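Local coordinates for uncharacterized protein AF0587 (Archaeoglobus fulgidus DSM 4304, PDB 2Q07) that is of unknown function but probably binds RNA in archaeosine-tRNA biosynthesis, as a C-terminal piece of an archaeosine synthase type 1 family protein that carries a PUA domain, at residues Lys115-Val120 with Val140-Lys145; Gly242-Gly247 with Ile291-Lys296. One frame throughout, in Å; residues are numbered along the deposited sequence.

Contact 1 (Lys115-Val120 with Val140-Lys145); sequences KVVAHV and VYTAEK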
loop_
_atom_site.group_PDB
_atom_site.type_symbol
_atom_site.label_atom_id
_atom_site.label_comp_id
_atom_site.label_asym_id
_atom_site.label_seq_id
_atom_site.Cartn_x
_atom_site.Cartn_y
_atom_site.Cartn_z
ATOM N N LYS A 115 0.334 21.627 -4.553
ATOM C CA LYS A 115 0.153 22.164 -3.214
ATOM C C LYS A 115 0.200 21.083 -2.132
ATOM O O LYS A 115 -0.337 19.988 -2.300
ATOM C CB LYS A 115 -1.177 22.921 -3.130
ATOM C CG LYS A 115 -1.301 23.782 -1.883
ATOM C CD LYS A 115 -2.371 23.261 -0.955
ATOM C CE LYS A 115 -3.758 23.613 -1.470
ATOM N NZ LYS A 115 -4.046 25.057 -1.268
ATOM N N VAL A 116 0.862 21.410 -1.029
ATOM C CA VAL A 116 1.000 20.513 0.107
ATOM C C VAL A 116 0.349 21.185 1.322
ATOM O O VAL A 116 0.780 22.258 1.738
ATOM C CB VAL A 116 2.506 20.253 0.439
ATOM C CG1 VAL A 116 2.640 19.409 1.713
ATOM C CG2 VAL A 116 3.192 19.576 -0.721
ATOM N N VAL A 117 -0.705 20.574 1.863
ATOM C CA VAL A 117 -1.362 21.104 3.045
ATOM C C VAL A 117 -0.879 20.308 4.253
ATOM O O VAL A 117 -1.268 19.149 4.445
ATOM C CB VAL A 117 -2.901 20.967 2.979
ATOM C CG1 VAL A 117 -3.504 21.603 4.201
ATOM C CG2 VAL A 117 -3.435 21.605 1.720
ATOM N N ALA A 118 -0.035 20.930 5.065
ATOM C CA ALA A 118 0.512 20.275 6.246
ATOM C C ALA A 118 -0.396 20.415 7.466
ATOM O O ALA A 118 -0.325 21.406 8.184
ATOM C CB ALA A 118 1.888 20.845 6.556
ATOM N N HIS A 119 -1.243 19.420 7.709
ATOM C CA HIS A 119 -2.131 19.482 8.858
ATOM C C HIS A 119 -1.506 18.716 10.010
ATOM O O HIS A 119 -1.990 17.658 10.415
ATOM C CB HIS A 119 -3.499 18.895 8.537
ATOM C CG HIS A 119 -4.579 19.386 9.446
ATOM N ND1 HIS A 119 -5.055 20.679 9.403
ATOM C CD2 HIS A 119 -5.241 18.777 10.456
ATOM C CE1 HIS A 119 -5.963 20.846 10.346
ATOM N NE2 HIS A 119 -6.094 19.707 11.000
ATOM N N VAL A 120 -0.427 19.273 10.537
ATOM C CA VAL A 120 0.313 18.648 11.622
ATOM C C VAL A 120 0.921 19.730 12.498
ATOM O O VAL A 120 0.998 20.894 12.094
ATOM C CB VAL A 120 1.453 17.781 11.060
ATOM C CG1 VAL A 120 0.894 16.579 10.332
ATOM C CG2 VAL A 120 2.293 18.610 10.103
ATOM N N VAL A 140 1.337 25.025 2.693
ATOM C CA VAL A 140 0.530 25.787 3.635
ATOM C C VAL A 140 0.338 24.996 4.925
ATOM O O VAL A 140 0.180 23.778 4.891
ATOM C CB VAL A 140 -0.859 26.099 3.032
ATOM C CG1 VAL A 140 -0.701 26.974 1.784
ATOM C CG2 VAL A 140 -1.568 24.797 2.669
ATOM N N TYR A 141 0.353 25.689 6.060
ATOM C CA TYR A 141 0.167 25.038 7.353
ATOM C C TYR A 141 -1.210 25.409 7.898
ATOM O O TYR A 141 -1.551 26.584 7.995
ATOM C CB TYR A 141 1.278 25.459 8.314
ATOM C CG TYR A 141 2.655 25.113 7.798
ATOM C CD1 TYR A 141 3.278 25.915 6.842
ATOM C CD2 TYR A 141 3.301 23.942 8.202
ATOM C CE1 TYR A 141 4.499 25.563 6.293
ATOM C CE2 TYR A 141 4.528 23.578 7.656
ATOM C CZ TYR A 141 5.121 24.390 6.702
ATOM O OH TYR A 141 6.320 24.028 6.138
ATOM N N THR A 142 -2.000 24.403 8.252
ATOM C CA THR A 142 -3.361 24.640 8.723
ATOM C C THR A 142 -3.636 24.310 10.186
ATOM O O THR A 142 -4.751 24.509 10.669
ATOM C CB THR A 142 -4.363 23.848 7.857
ATOM O OG1 THR A 142 -3.936 22.483 7.764
ATOM C CG2 THR A 142 -4.445 24.440 6.449
ATOM N N ALA A 143 -2.629 23.817 10.894
ATOM C CA ALA A 143 -2.817 23.449 12.287
ATOM C C ALA A 143 -1.798 24.061 13.251
ATOM O O ALA A 143 -0.588 24.001 13.030
ATOM C CB ALA A 143 -2.800 21.935 12.415
ATOM N N GLU A 144 -2.310 24.658 14.319
ATOM C CA GLU A 144 -1.467 25.252 15.348
ATOM C C GLU A 144 -2.029 24.812 16.698
ATOM O O GLU A 144 -3.096 25.267 17.110
ATOM C CB GLU A 144 -1.469 26.786 15.242
ATOM C CG GLU A 144 -2.817 27.451 15.472
ATOM C CD GLU A 144 -2.727 28.971 15.465
ATOM O OE1 GLU A 144 -3.741 29.636 15.767
ATOM O OE2 GLU A 144 -1.639 29.504 15.155
ATOM N N LYS A 145 -1.317 23.909 17.365
ATOM C CA LYS A 145 -1.721 23.383 18.671
ATOM C C LYS A 145 -2.583 22.129 18.595
ATOM O O LYS A 145 -2.247 21.108 19.183
ATOM C CB LYS A 145 -2.493 24.428 19.491
ATOM C CG LYS A 145 -1.726 25.692 19.844
ATOM C CD LYS A 145 -2.601 26.620 20.682
ATOM C CE LYS A 145 -1.864 27.883 21.090
ATOM N NZ LYS A 145 -2.711 28.737 21.970
HETATM O O HOH W 1 -0.151 22.960 10.315
#

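Contact 2 (Gly242-Gly247 with Ile291-Lys296); sequences GTIFAG and INVKRK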
loop_
_atom_site.group_PDB
_atom_site.type_symbol
_atom_site.label_atom_id
_atom_site.label_comp_id
_atom_site.label_asym_id
_atom_site.label_seq_id
_atom_site.Cartn_x
_atom_site.Cartn_y
_atom_site.Cartn_z
ATOM N N GLY A 242 -0.708 -28.505 1.216
ATOM C CA GLY A 242 -0.089 -27.666 2.224
ATOM C C GLY A 242 1.294 -27.112 1.928
ATOM O O GLY A 242 1.482 -25.897 1.931
ATOM N N THR A 243 2.260 -27.989 1.668
ATOM C CA THR A 243 3.633 -27.553 1.415
ATOM C C THR A 243 4.249 -28.040 0.107
ATOM O O THR A 243 3.933 -29.119 -0.380
ATOM C CB THR A 243 4.579 -28.016 2.558
ATOM O OG1 THR A 243 4.089 -27.538 3.819
ATOM C CG2 THR A 243 5.986 -27.478 2.336
ATOM N N ILE A 244 5.148 -27.225 -0.438
ATOM C CA ILE A 244 5.883 -27.543 -1.660
ATOM C C ILE A 244 7.356 -27.274 -1.351
ATOM O O ILE A 244 7.765 -26.119 -1.187
ATOM C CB ILE A 244 5.443 -26.658 -2.844
ATOM C CG1 ILE A 244 4.001 -26.986 -3.230
ATOM C CG2 ILE A 244 6.367 -26.884 -4.043
ATOM C CD1 ILE A 244 3.434 -26.077 -4.291
ATOM N N PHE A 245 8.148 -28.336 -1.242
ATOM C CA PHE A 245 9.563 -28.175 -0.929
ATOM C C PHE A 245 10.349 -27.735 -2.151
ATOM O O PHE A 245 9.872 -27.862 -3.281
ATOM C CB PHE A 245 10.142 -29.482 -0.365
ATOM C CG PHE A 245 9.512 -29.916 0.933
ATOM C CD1 PHE A 245 8.395 -30.748 0.939
ATOM C CD2 PHE A 245 10.027 -29.481 2.152
ATOM C CE1 PHE A 245 7.801 -31.140 2.135
ATOM C CE2 PHE A 245 9.437 -29.869 3.358
ATOM C CZ PHE A 245 8.324 -30.700 3.347
ATOM N N ALA A 246 11.555 -27.223 -1.926
ATOM C CA ALA A 246 12.399 -26.746 -3.019
ATOM C C ALA A 246 12.633 -27.817 -4.080
ATOM O O ALA A 246 12.627 -27.529 -5.277
ATOM C CB ALA A 246 13.725 -26.247 -2.470
ATOM N N GLY A 247 12.829 -29.052 -3.636
ATOM C CA GLY A 247 13.055 -30.149 -4.558
ATOM C C GLY A 247 11.915 -30.383 -5.537
ATOM O O GLY A 247 12.119 -30.987 -6.591
ATOM N N ILE A 291 7.288 -23.156 -0.694
ATOM C CA ILE A 291 6.031 -22.417 -0.703
ATOM C C ILE A 291 4.972 -22.958 0.252
ATOM O O ILE A 291 4.763 -24.162 0.347
ATOM C CB ILE A 291 5.382 -22.439 -2.103
ATOM C CG1 ILE A 291 6.367 -21.953 -3.163
ATOM C CG2 ILE A 291 4.116 -21.593 -2.094
ATOM C CD1 ILE A 291 5.823 -22.038 -4.580
ATOM N N ASN A 292 4.301 -22.055 0.954
ATOM C CA ASN A 292 3.215 -22.439 1.841
ATOM C C ASN A 292 1.965 -22.253 0.975
ATOM O O ASN A 292 1.604 -21.133 0.616
ATOM C CB ASN A 292 3.183 -21.528 3.070
ATOM C CG ASN A 292 4.402 -21.721 3.974
ATOM O OD1 ASN A 292 4.551 -22.759 4.617
ATOM N ND2 ASN A 292 5.279 -20.724 4.015
ATOM N N VAL A 293 1.331 -23.362 0.614
ATOM C CA VAL A 293 0.150 -23.341 -0.250
ATOM C C VAL A 293 -1.117 -22.796 0.401
ATOM O O VAL A 293 -1.493 -23.209 1.496
ATOM C CB VAL A 293 -0.149 -24.764 -0.792
ATOM C CG1 VAL A 293 -1.346 -24.736 -1.734
ATOM C CG2 VAL A 293 1.069 -25.307 -1.487
ATOM N N LYS A 294 -1.766 -21.857 -0.280
ATOM C CA LYS A 294 -3.010 -21.288 0.221
ATOM C C LYS A 294 -4.189 -21.969 -0.469
ATOM O O LYS A 294 -5.197 -22.276 0.163
ATOM C CB LYS A 294 -3.073 -19.774 -0.027
ATOM C CG LYS A 294 -2.243 -18.941 0.948
ATOM C CD LYS A 294 -2.727 -17.487 1.011
ATOM C CE LYS A 294 -2.158 -16.764 2.240
ATOM N NZ LYS A 294 -2.763 -15.415 2.484
ATOM N N ARG A 295 -4.060 -22.219 -1.766
ATOM C CA ARG A 295 -5.145 -22.851 -2.500
ATOM C C ARG A 295 -4.701 -23.269 -3.899
ATOM O O ARG A 295 -3.632 -22.875 -4.373
ATOM C CB ARG A 295 -6.338 -21.885 -2.592
ATOM C CG ARG A 295 -6.107 -20.688 -3.520
ATOM C CD ARG A 295 -7.168 -19.590 -3.370
ATOM N NE ARG A 295 -6.858 -18.660 -2.285
ATOM C CZ ARG A 295 -7.126 -18.877 -1.002
ATOM N NH1 ARG A 295 -7.730 -20.004 -0.625
ATOM N NH2 ARG A 295 -6.772 -17.976 -0.091
ATOM N N LYS A 296 -5.526 -24.077 -4.552
ATOM C CA LYS A 296 -5.224 -24.537 -5.894
ATOM C C LYS A 296 -6.488 -24.701 -6.722
ATOM O O LYS A 296 -7.588 -24.859 -6.185
ATOM C CB LYS A 296 -4.442 -25.852 -5.840
ATOM C CG LYS A 296 -5.070 -26.914 -4.962
ATOM C CD LYS A 296 -4.242 -28.189 -4.998
ATOM C CE LYS A 296 -4.912 -29.325 -4.228
ATOM N NZ LYS A 296 -4.205 -30.615 -4.489
HETATM O O HOH W 2 -0.427 -24.082 3.860
#

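Contact 1 (Lys115-Val120 with Val140-Lys145)
Val117 and Ala118 pair in parallel with Val140 and Tyr141 at the edge of a mixed sheet, where strands 115-118 and 138-141 close a beta-alpha-beta crossover through helix 123-132. This lies in the DUF5591 region, which belongs to a UDG-like clan. Val140 is held through both backbone polar atoms: its N donates to Val116 O at 3.0 Å, and its O accepts from Ala118 N at 2.9 Å. A weak bond from Thr142 N to Ala118 O continues the ladder just past the strand ends. Beside it a water accepts from Ala143 N at 2.7 Å and lies 2.6 Å from Ala118 O.

On the face toward helix 150-160, Val117 CG2 meets Val140 CG2 at 3.8 Å, while Val117 CG1 lies across the Thr142 side chain. On the other face Ala118 CB approaches CD2 of the Tyr141 ring obliquely, beside Val128 of the crossover helix; the Tyr141 hydroxyl goes on to Glu132.

Beyond the strands His119 centres an inverse gamma turn. With CG anti to the backbone N (chi1 -158°), its ring swings back so that ND1 lies 2.7 Å from Thr142 OG1 in a nearly straight hydrogen bond. NE2 bonds to Val147 O, so both ring nitrogens are held and the ring's rotation is fixed. A leucine here would probably leave the Thr142 hydroxyl and the Val147 carbonyl without this shared partner. Over one face of the imidazole sits the methyl of Ala143, a CH-pi contact with CB 4.0 Å from the ring centroid and 14° off its normal.

Contact 2 (Gly242-Gly247 with Ile291-Lys296)
Ile244 and Ile291 face each other as an antiparallel hydrogen-bonded pair, and both of their backbone bonds are made. Ile291 N donates to Ile244 O at 3.0 Å, and Ile244 N returns a longer bond to Ile291 O at 3.2 Å. Two residues along, Val293 N donates to Gly242 O at 2.9 Å. That glycine oxygen has a second donor, a water that also donates to Val293 O at 2.7 Å and so bridges the two backbones where the pairing ends. Gly242 itself turns with a positive phi of 72°, which favours glycine.

The pairing sets strand 243-245 on the edge of the mixed sheet of the PUA domain, with strand 289-297 next in from it. On the other side of strand 289-297, Asn292 bonds through its backbone to Leu274, and Lys294 and Arg295 both face Val272 in a classic beta bulge. Their charged ends leave the pairing for acidic partners, Lys294 NZ in a salt bridge to Asp209 and Arg295 NH2 in one to Asp216.

Ile244 and Ile291 turn their side chains to the same buried face, toward strands 232-235 and 261-265. Chi1 of -67° sets Ile244 CG1 anti to its carbonyl carbon, and the extended chain carries CD1 to Val293 CG2 at 3.7 Å, the two side chains crossing at about a right angle beside Phe264. Val293 CB also rests 3.4 Å from Gly242 O.

Contacts 1 and 2 belong to different domains of one monomer and follow one another along the chain: the 115-120/140-145 pairing is complete before 242-247 begins. Their centres are 49 Å apart, on opposite sides of the chain's centre, and their nearest atoms are still about 33 Å from each other, so neither touches the other. Both join a sheet's outermost strand within this chain to its inner neighbour, but contact 1 is parallel, linked by a crossover helix, and contact 2 antiparallel. Contact 1 is mostly buried, contact 2 only partly. RNA binding, if it occurs as the PUA family suggests, would probably involve the PUA domain, which holds contact 2.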